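Local coordinates for protein MS5a (Brassica napus, PDB 6L77) that is a meiosis-related protein of largely unknown function whose C-terminal part has cystatin-like folds and is reported to enhance papain, at residues E135-F147 against L180-Q194. Residues are numbered along the deposited sequence; the frame is centred on the assembly and turned at random.
Sequences EHDWIRLYMEISF and LKSLRNVLVYIRYDQ
Trp138, in the first turn of helix 138-147, and His136 just before it are hydrogen-bonded to Leu180 and Lys181 at the end of helix 176-181. The indole NE1 of Trp138 donates to the carbonyl O of Leu180 over 2.9 Å, nearly straight, with the oxygen lying in the plane of the ring. Lys181 NZ donates to His136 NE2, also at 2.9 Å; the lysine chain runs extended and bends only at its last torsion (chi4 -67°), which curls the amine back to the imidazole edge. With ND1 of His136 bound to the carbonyl of Asp132, both ring nitrogens are engaged, which probably fixes the rotation of the ring. Over one imidazole face sits Leu180 CB, a CH-pi contact 3.7 Å from the ring centroid.

Apolar packing continues along strand 186-194. Val188 CG2 meets the six-membered end of the Trp138 indole at its edge, 3.7 Å from CZ3. Ile190 CD1 rests on the helix backbone, 3.5 Å from Ile139 O, and also touches the side chains of Ile139 and Met143. Selenomethionine Met143 spans Tyr192: CG stands over the ring centre, 3.5 Å from the centroid, while SE lies obliquely by Tyr192 CG in a Met-aromatic contact. The phenol OH of Tyr192 abuts Phe147 CB. Beyond it, the amide of Gln194 stands 75° from the Phe147 ring and touches the ring edge through OE1, which is hydrogen-bonded to His204.

The helix crosses the strand at -72°, its axis 9.5 Å away, and the inward residues Val186, Val188, Ile190 and Tyr192 supply the sheet's side of a buried core: a helix packed across an antiparallel sheet, as in cystatin-like folds.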
ATOM      1  N   GLU A 135       6.490  12.940  -3.750  1.00 31.06           N
ATOM      2  CA  GLU A 135       6.928  12.420  -5.040  1.00 30.12           C
ATOM      3  C   GLU A 135       6.746  10.914  -5.193  1.00 32.71           C
ATOM      4  O   GLU A 135       6.942  10.398  -6.297  1.00 30.42           O
ATOM      5  CB  GLU A 135       8.393  12.789  -5.288  1.00 31.98           C
ATOM      6  CG  GLU A 135       8.583  14.273  -5.595  1.00 49.43           C
ATOM      7  CD  GLU A 135       9.986  14.769  -5.286  1.00 63.55           C
ATOM      8  OE1 GLU A 135      10.267  15.958  -5.555  1.00 66.59           O
ATOM      9  OE2 GLU A 135      10.799  13.972  -4.766  1.00 66.90           O
ATOM     10  N   HIS A 136       6.372  10.189  -4.137  1.00 24.78           N
ATOM     11  CA  HIS A 136       6.200   8.739  -4.226  1.00 25.23           C
ATOM     12  C   HIS A 136       4.867   8.376  -3.581  1.00 24.05           C
ATOM     13  O   HIS A 136       4.806   8.112  -2.380  1.00 25.20           O
ATOM     14  CB  HIS A 136       7.380   8.021  -3.582  1.00 25.29           C
ATOM     15  CG  HIS A 136       8.693   8.396  -4.194  1.00 22.80           C
ATOM     16  ND1 HIS A 136       9.441   9.465  -3.749  1.00 25.20           N
ATOM     17  CD2 HIS A 136       9.357   7.888  -5.257  1.00 22.18           C
ATOM     18  CE1 HIS A 136      10.524   9.582  -4.497  1.00 25.62           C
ATOM     19  NE2 HIS A 136      10.500   8.637  -5.417  1.00 25.32           N
ATOM     20  N   ASP A 137       3.806   8.340  -4.391  1.00 22.10           N
ATOM     21  CA  ASP A 137       2.452   8.290  -3.844  1.00 23.79           C
ATOM     22  C   ASP A 137       2.051   6.916  -3.334  1.00 22.11           C
ATOM     23  O   ASP A 137       0.940   6.779  -2.815  1.00 22.70           O
ATOM     24  CB  ASP A 137       1.422   8.784  -4.878  1.00 32.51           C
ATOM     25  CG  ASP A 137       1.356   7.923  -6.146  1.00 42.33           C
ATOM     26  OD1 ASP A 137       1.915   6.807  -6.197  1.00 41.25           O
ATOM     27  OD2 ASP A 137       0.714   8.381  -7.117  1.00 50.45           O
ATOM     28  N   TRP A 138       2.908   5.898  -3.448  1.00 19.82           N
ATOM     29  CA  TRP A 138       2.577   4.642  -2.781  1.00 16.30           C
ATOM     30  C   TRP A 138       2.531   4.803  -1.267  1.00 17.76           C
ATOM     31  O   TRP A 138       1.864   4.020  -0.590  1.00 17.79           O
ATOM     32  CB  TRP A 138       3.562   3.536  -3.176  1.00 20.11           C
ATOM     33  CG  TRP A 138       5.001   3.731  -2.751  1.00 21.90           C
ATOM     34  CD1 TRP A 138       6.033   4.203  -3.522  1.00 20.20           C
ATOM     35  CD2 TRP A 138       5.570   3.425  -1.468  1.00 21.18           C
ATOM     36  NE1 TRP A 138       7.203   4.204  -2.794  1.00 18.83           N
ATOM     37  CE2 TRP A 138       6.943   3.736  -1.531  1.00 24.63           C
ATOM     38  CE3 TRP A 138       5.048   2.906  -0.275  1.00 17.42           C
ATOM     39  CZ2 TRP A 138       7.805   3.557  -0.438  1.00 20.96           C
ATOM     40  CZ3 TRP A 138       5.895   2.739   0.804  1.00 17.31           C
ATOM     41  CH2 TRP A 138       7.264   3.056   0.715  1.00 19.27           C
ATOM     42  N   ILE A 139       3.223   5.798  -0.716  1.00 22.87           N
ATOM     43  CA  ILE A 139       3.120   6.057   0.714  1.00 20.32           C
ATOM     44  C   ILE A 139       1.697   6.473   1.061  1.00 23.97           C
ATOM     45  O   ILE A 139       1.078   5.918   1.976  1.00 19.49           O
ATOM     46  CB  ILE A 139       4.158   7.114   1.129  1.00 20.51           C
ATOM     47  CG1 ILE A 139       5.567   6.532   0.952  1.00 20.06           C
ATOM     48  CG2 ILE A 139       3.932   7.599   2.562  1.00 20.31           C
ATOM     49  CD1 ILE A 139       6.677   7.572   1.151  1.00 20.52           C
ATOM     50  N   ARG A 140       1.137   7.421   0.300  1.00 21.13           N
ATOM     51  CA  ARG A 140      -0.256   7.802   0.509  1.00 24.50           C
ATOM     52  C   ARG A 140      -1.193   6.619   0.296  1.00 22.05           C
ATOM     53  O   ARG A 140      -2.164   6.448   1.044  1.00 22.85           O
ATOM     54  CB  ARG A 140      -0.655   8.952  -0.421  1.00 26.51           C
ATOM     55  CG  ARG A 140      -2.178   9.216  -0.418  1.00 31.41           C
ATOM     56  CD  ARG A 140      -2.543  10.516  -1.107  1.00 43.94           C
ATOM     57  NE  ARG A 140      -1.913  10.651  -2.415  1.00 60.06           N
ATOM     58  CZ  ARG A 140      -2.410  10.152  -3.541  1.00 71.24           C
ATOM     59  NH1 ARG A 140      -3.550   9.472  -3.521  1.00 78.82           N
ATOM     60  NH2 ARG A 140      -1.764  10.327  -4.690  1.00 67.87           N
ATOM     61  N   LEU A 141      -0.922   5.796  -0.723  1.00 19.16           N
ATOM     62  CA  LEU A 141      -1.724   4.595  -0.943  1.00 19.47           C
ATOM     63  C   LEU A 141      -1.765   3.706   0.300  1.00 20.15           C
ATOM     64  O   LEU A 141      -2.839   3.238   0.706  1.00 20.19           O
ATOM     65  CB  LEU A 141      -1.167   3.814  -2.136  1.00 18.40           C
ATOM     66  CG  LEU A 141      -1.864   2.473  -2.424  1.00 18.69           C
ATOM     67  CD1 LEU A 141      -3.346   2.686  -2.704  1.00 22.69           C
ATOM     68  CD2 LEU A 141      -1.206   1.797  -3.602  1.00 18.91           C
ATOM     69  N   TYR A 142      -0.601   3.438   0.909  1.00 21.17           N
ATOM     70  CA  TYR A 142      -0.602   2.531   2.057  1.00 19.95           C
ATOM     71  C   TYR A 142      -1.345   3.156   3.229  1.00 21.65           C
ATOM     72  O   TYR A 142      -2.067   2.459   3.956  1.00 24.37           O
ATOM     73  CB  TYR A 142       0.821   2.145   2.472  1.00 18.96           C
ATOM     74  CG  TYR A 142       1.627   1.301   1.482  1.00 16.95           C
ATOM     75  CD1 TYR A 142       1.188   1.082   0.172  1.00 16.73           C
ATOM     76  CD2 TYR A 142       2.837   0.728   1.872  1.00 18.64           C
ATOM     77  CE1 TYR A 142       1.950   0.307  -0.723  1.00 18.01           C
ATOM     78  CE2 TYR A 142       3.599  -0.034   0.991  1.00 17.29           C
ATOM     79  CZ  TYR A 142       3.154  -0.235  -0.303  1.00 18.52           C
ATOM     80  OH  TYR A 142       3.916  -0.981  -1.167  1.00 19.68           O
HETATM   81  N   MSE A 143      -1.212   4.470   3.409  1.00 18.94           N
HETATM   82  CA  MSE A 143      -2.021   5.179   4.414  1.00 20.72           C
HETATM   83  C   MSE A 143      -3.525   5.036   4.145  1.00 21.58           C
HETATM   84  O   MSE A 143      -4.317   4.765   5.052  1.00 23.08           O
HETATM   85  CB  MSE A 143      -1.657   6.669   4.451  1.00 20.58           C
HETATM   86  CG  MSE A 143      -2.601   7.506   5.327  1.00 27.94           C
HETATM   87 SE   MSE A 143      -2.263   9.440   5.166  1.00 36.57          SE
HETATM   88  CE  MSE A 143      -2.660   9.667   3.259  1.00 27.28           C
ATOM     89  N   GLU A 144      -3.917   5.225   2.883  1.00 24.35           N
ATOM     90  CA  GLU A 144      -5.336   5.152   2.542  1.00 24.45           C
ATOM     91  C   GLU A 144      -5.903   3.762   2.801  1.00 22.26           C
ATOM     92  O   GLU A 144      -7.020   3.626   3.317  1.00 24.37           O
ATOM     93  CB  GLU A 144      -5.539   5.570   1.087  1.00 23.80           C
ATOM     94  CG  GLU A 144      -5.336   7.063   0.906  1.00 27.91           C
ATOM     95  CD  GLU A 144      -5.473   7.521  -0.533  1.00 44.76           C
ATOM     96  OE1 GLU A 144      -5.575   6.660  -1.436  1.00 45.77           O
ATOM     97  OE2 GLU A 144      -5.473   8.751  -0.751  1.00 40.26           O
ATOM     98  N   ILE A 145      -5.152   2.716   2.458  1.00 22.07           N
ATOM     99  CA  ILE A 145      -5.627   1.362   2.725  1.00 20.72           C
ATOM    100  C   ILE A 145      -5.708   1.109   4.226  1.00 22.90           C
ATOM    101  O   ILE A 145      -6.646   0.464   4.708  1.00 23.28           O
ATOM    102  CB  ILE A 145      -4.725   0.331   2.020  1.00 21.97           C
ATOM    103  CG1 ILE A 145      -4.770   0.558   0.506  1.00 23.25           C
ATOM    104  CG2 ILE A 145      -5.182  -1.085   2.348  1.00 24.37           C
ATOM    105  CD1 ILE A 145      -3.774  -0.262  -0.269  1.00 21.17           C
ATOM    106  N   SER A 146      -4.740   1.626   4.986  1.00 23.93           N
ATOM    107  CA  SER A 146      -4.779   1.491   6.440  1.00 24.77           C
ATOM    108  C   SER A 146      -6.002   2.185   7.023  1.00 24.74           C
ATOM    109  O   SER A 146      -6.697   1.630   7.885  1.00 25.08           O
ATOM    110  CB  SER A 146      -3.500   2.071   7.054  1.00 24.48           C
ATOM    111  OG  SER A 146      -2.349   1.414   6.555  1.00 25.41           O
ATOM    112  N   PHE A 147      -6.270   3.415   6.579  1.00 23.83           N
ATOM    113  CA  PHE A 147      -7.427   4.151   7.088  1.00 28.57           C
ATOM    114  C   PHE A 147      -8.727   3.423   6.758  1.00 25.70           C
ATOM    115  O   PHE A 147      -9.631   3.330   7.602  1.00 28.11           O
ATOM    116  CB  PHE A 147      -7.432   5.568   6.504  1.00 27.75           C
ATOM    117  CG  PHE A 147      -8.570   6.424   7.000  1.00 28.34           C
ATOM    118  CD1 PHE A 147      -8.622   6.832   8.326  1.00 32.00           C
ATOM    119  CD2 PHE A 147      -9.586   6.809   6.143  1.00 31.00           C
ATOM    120  CE1 PHE A 147      -9.672   7.608   8.786  1.00 36.12           C
ATOM    121  CE2 PHE A 147     -10.647   7.594   6.603  1.00 34.46           C
ATOM    122  CZ  PHE A 147     -10.684   7.987   7.919  1.00 33.05           C
ATOM    123  N   LEU A 180      12.725   4.470  -1.810  1.00 17.97           N
ATOM    124  CA  LEU A 180      11.486   5.053  -2.325  1.00 18.61           C
ATOM    125  C   LEU A 180      11.057   4.502  -3.680  1.00 24.76           C
ATOM    126  O   LEU A 180       9.851   4.463  -3.966  1.00 21.05           O
ATOM    127  CB  LEU A 180      11.648   6.572  -2.439  1.00 18.48           C
ATOM    128  CG  LEU A 180      11.730   7.305  -1.108  1.00 23.93           C
ATOM    129  CD1 LEU A 180      12.478   8.643  -1.259  1.00 23.72           C
ATOM    130  CD2 LEU A 180      10.308   7.524  -0.594  1.00 25.41           C
ATOM    131  N   LYS A 181      12.002   4.094  -4.534  1.00 22.24           N
ATOM    132  CA  LYS A 181      11.686   3.817  -5.932  1.00 23.61           C
ATOM    133  C   LYS A 181      11.770   2.346  -6.326  1.00 27.17           C
ATOM    134  O   LYS A 181      11.269   1.990  -7.394  1.00 30.85           O
ATOM    135  CB  LYS A 181      12.615   4.622  -6.863  1.00 23.65           C
ATOM    136  CG  LYS A 181      12.425   6.135  -6.809  1.00 31.46           C
ATOM    137  CD  LYS A 181      13.307   6.833  -7.847  1.00 39.29           C
ATOM    138  CE  LYS A 181      13.435   8.324  -7.577  1.00 45.32           C
ATOM    139  NZ  LYS A 181      12.158   9.058  -7.755  1.00 51.31           N
ATOM    140  N   SER A 182      12.405   1.490  -5.536  1.00 22.40           N
ATOM    141  CA  SER A 182      12.519   0.086  -5.898  1.00 21.64           C
ATOM    142  C   SER A 182      11.543  -0.753  -5.085  1.00 24.26           C
ATOM    143  O   SER A 182      11.308  -0.485  -3.904  1.00 20.33           O
ATOM    144  CB  SER A 182      13.937  -0.436  -5.692  1.00 30.71           C
ATOM    145  OG  SER A 182      14.168  -0.739  -4.339  1.00 44.17           O
ATOM    146  N   LEU A 183      11.004  -1.793  -5.716  1.00 20.32           N
ATOM    147  CA  LEU A 183      10.027  -2.675  -5.065  1.00 19.06           C
ATOM    148  C   LEU A 183      10.779  -3.704  -4.222  1.00 20.11           C
ATOM    149  O   LEU A 183      11.002  -4.851  -4.612  1.00 26.51           O
ATOM    150  CB  LEU A 183       9.135  -3.329  -6.112  1.00 18.92           C
ATOM    151  CG  LEU A 183       7.919  -4.028  -5.504  1.00 24.01           C
ATOM    152  CD1 LEU A 183       7.035  -2.979  -4.878  1.00 22.82           C
ATOM    153  CD2 LEU A 183       7.183  -4.811  -6.592  1.00 25.94           C
ATOM    154  N   ARG A 184      11.192  -3.270  -3.034  1.00 22.57           N
ATOM    155  CA  ARG A 184      11.942  -4.089  -2.102  1.00 19.96           C
ATOM    156  C   ARG A 184      11.220  -4.144  -0.759  1.00 20.09           C
ATOM    157  O   ARG A 184      10.267  -3.399  -0.516  1.00 21.23           O
ATOM    158  CB  ARG A 184      13.366  -3.530  -1.915  1.00 19.83           C
ATOM    159  CG  ARG A 184      13.401  -2.059  -1.502  1.00 38.43           C
ATOM    160  CD  ARG A 184      14.563  -1.751  -0.528  1.00 49.87           C
ATOM    161  NE  ARG A 184      14.444  -2.541   0.695  1.00 59.08           N
ATOM    162  CZ  ARG A 184      15.395  -3.331   1.191  1.00 54.31           C
ATOM    163  NH1 ARG A 184      15.158  -4.022   2.305  1.00 29.84           N
ATOM    164  NH2 ARG A 184      16.579  -3.420   0.583  1.00 53.76           N
ATOM    165  N   ASN A 185      11.708  -5.014   0.135  1.00 18.58           N
ATOM    166  CA  ASN A 185      11.112  -5.136   1.469  1.00 18.90           C
ATOM    167  C   ASN A 185      11.262  -3.827   2.239  1.00 27.41           C
ATOM    168  O   ASN A 185      12.359  -3.281   2.333  1.00 23.58           O
ATOM    169  CB  ASN A 185      11.769  -6.272   2.242  1.00 24.30           C
ATOM    170  CG  ASN A 185      11.428  -7.634   1.672  1.00 25.71           C
ATOM    171  OD1 ASN A 185      10.639  -7.737   0.733  1.00 25.39           O
ATOM    172  ND2 ASN A 185      12.026  -8.679   2.228  1.00 26.53           N
ATOM    173  N   VAL A 186      10.154  -3.310   2.775  1.00 19.99           N
ATOM    174  CA  VAL A 186      10.187  -2.100   3.592  1.00 20.13           C
ATOM    175  C   VAL A 186       9.200  -2.236   4.740  1.00 25.62           C
ATOM    176  O   VAL A 186       8.205  -2.964   4.654  1.00 23.51           O
ATOM    177  CB  VAL A 186       9.866  -0.811   2.792  1.00 19.44           C
ATOM    178  CG1 VAL A 186      10.978  -0.464   1.782  1.00 23.29           C
ATOM    179  CG2 VAL A 186       8.519  -0.933   2.091  1.00 19.90           C
ATOM    180  N   LEU A 187       9.483  -1.510   5.819  1.00 23.40           N
ATOM    181  CA  LEU A 187       8.567  -1.331   6.938  1.00 24.29           C
ATOM    182  C   LEU A 187       8.273   0.163   7.024  1.00 25.68           C
ATOM    183  O   LEU A 187       9.196   0.967   7.185  1.00 23.32           O
ATOM    184  CB  LEU A 187       9.198  -1.868   8.227  1.00 24.61           C
ATOM    185  CG  LEU A 187       8.396  -1.977   9.516  1.00 36.95           C
ATOM    186  CD1 LEU A 187       7.236  -2.915   9.337  1.00 29.56           C
ATOM    187  CD2 LEU A 187       9.288  -2.475  10.639  1.00 38.70           C
ATOM    188  N   VAL A 188       6.999   0.541   6.881  1.00 20.90           N
ATOM    189  CA  VAL A 188       6.615   1.942   6.724  1.00 20.02           C
ATOM    190  C   VAL A 188       5.807   2.385   7.937  1.00 21.93           C
ATOM    191  O   VAL A 188       4.819   1.737   8.299  1.00 22.69           O
ATOM    192  CB  VAL A 188       5.808   2.164   5.432  1.00 27.93           C
ATOM    193  CG1 VAL A 188       5.653   3.652   5.181  1.00 27.52           C
ATOM    194  CG2 VAL A 188       6.487   1.481   4.252  1.00 30.85           C
ATOM    195  N   TYR A 189       6.209   3.502   8.543  1.00 21.89           N
ATOM    196  CA  TYR A 189       5.484   4.129   9.645  1.00 23.72           C
ATOM    197  C   TYR A 189       4.939   5.457   9.143  1.00 27.58           C
ATOM    198  O   TYR A 189       5.712   6.310   8.694  1.00 30.04           O
ATOM    199  CB  TYR A 189       6.396   4.375  10.849  1.00 23.97           C
ATOM    200  CG  TYR A 189       7.130   3.155  11.363  1.00 23.36           C
ATOM    201  CD1 TYR A 189       8.346   2.765  10.809  1.00 26.32           C
ATOM    202  CD2 TYR A 189       6.624   2.410  12.427  1.00 24.88           C
ATOM    203  CE1 TYR A 189       9.034   1.664  11.297  1.00 31.97           C
ATOM    204  CE2 TYR A 189       7.301   1.305  12.913  1.00 30.62           C
ATOM    205  CZ  TYR A 189       8.507   0.942  12.347  1.00 38.21           C
ATOM    206  OH  TYR A 189       9.183  -0.148  12.839  1.00 42.60           O
ATOM    207  N   ILE A 190       3.627   5.642   9.232  1.00 25.39           N
ATOM    208  CA  ILE A 190       2.983   6.831   8.689  1.00 22.57           C
ATOM    209  C   ILE A 190       2.197   7.504   9.797  1.00 27.95           C
ATOM    210  O   ILE A 190       1.265   6.912  10.350  1.00 25.20           O
ATOM    211  CB  ILE A 190       2.064   6.498   7.505  1.00 22.09           C
ATOM    212  CG1 ILE A 190       2.846   5.698   6.462  1.00 22.02           C
ATOM    213  CG2 ILE A 190       1.488   7.806   6.922  1.00 24.21           C
ATOM    214  CD1 ILE A 190       2.017   5.203   5.278  1.00 23.17           C
ATOM    215  N   ARG A 191       2.565   8.741  10.108  1.00 26.85           N
ATOM    216  CA  ARG A 191       1.841   9.570  11.057  1.00 27.67           C
ATOM    217  C   ARG A 191       0.972  10.534  10.256  1.00 30.78           C
ATOM    218  O   ARG A 191       1.496  11.314   9.453  1.00 29.22           O
ATOM    219  CB  ARG A 191       2.823  10.316  11.963  1.00 28.57           C
ATOM    220  CG  ARG A 191       2.206  11.402  12.835  1.00 30.46           C
ATOM    221  CD  ARG A 191       1.438  10.854  14.032  1.00 31.72           C
ATOM    222  NE  ARG A 191       0.913  11.969  14.812  1.00 37.42           N
ATOM    223  CZ  ARG A 191      -0.201  12.633  14.517  1.00 38.03           C
ATOM    224  NH1 ARG A 191      -0.579  13.655  15.266  1.00 46.17           N
ATOM    225  NH2 ARG A 191      -0.941  12.275  13.475  1.00 40.66           N
ATOM    226  N   TYR A 192      -0.350  10.470  10.451  1.00 27.14           N
ATOM    227  CA  TYR A 192      -1.223  11.321   9.651  1.00 33.20           C
ATOM    228  C   TYR A 192      -2.425  11.778  10.464  1.00 34.17           C
ATOM    229  O   TYR A 192      -2.844  11.112  11.416  1.00 32.25           O
ATOM    230  CB  TYR A 192      -1.671  10.609   8.366  1.00 30.16           C
ATOM    231  CG  TYR A 192      -2.576   9.397   8.553  1.00 30.25           C
ATOM    232  CD1 TYR A 192      -2.046   8.141   8.853  1.00 25.28           C
ATOM    233  CD2 TYR A 192      -3.954   9.503   8.392  1.00 28.69           C
ATOM    234  CE1 TYR A 192      -2.876   7.021   8.997  1.00 25.46           C
ATOM    235  CE2 TYR A 192      -4.786   8.398   8.539  1.00 29.89           C
ATOM    236  CZ  TYR A 192      -4.241   7.156   8.836  1.00 27.40           C
ATOM    237  OH  TYR A 192      -5.072   6.055   8.988  1.00 28.99           O
ATOM    238  N   ASP A 193      -2.968  12.935  10.080  1.00 31.01           N
ATOM    239  CA  ASP A 193      -4.164  13.492  10.701  1.00 36.25           C
ATOM    240  C   ASP A 193      -5.361  13.324   9.775  1.00 37.25           C
ATOM    241  O   ASP A 193      -5.235  13.423   8.551  1.00 34.83           O
ATOM    242  CB  ASP A 193      -3.993  14.976  11.038  1.00 36.07           C
ATOM    243  CG  ASP A 193      -3.219  15.200  12.316  1.00 45.32           C
ATOM    244  OD1 ASP A 193      -2.958  14.216  13.041  1.00 49.35           O
ATOM    245  OD2 ASP A 193      -2.869  16.367  12.596  1.00 52.57           O
ATOM    246  N   GLN A 194      -6.514  13.053  10.373  1.00 37.29           N
ATOM    247  CA  GLN A 194      -7.789  12.990   9.675  1.00 36.03           C
ATOM    248  C   GLN A 194      -8.590  14.228  10.053  1.00 40.53           C
ATOM    249  O   GLN A 194      -8.915  14.424  11.230  1.00 38.72           O
ATOM    250  CB  GLN A 194      -8.548  11.716  10.045  1.00 40.54           C
ATOM    251  CG  GLN A 194     -10.007  11.694   9.601  1.00 40.84           C
ATOM    252  CD  GLN A 194     -10.801  10.633  10.327  1.00 45.41           C
ATOM    253  OE1 GLN A 194     -10.260   9.918  11.176  1.00 39.48           O
ATOM    254  NE2 GLN A 194     -12.090  10.521  10.007  1.00 44.42           N
TER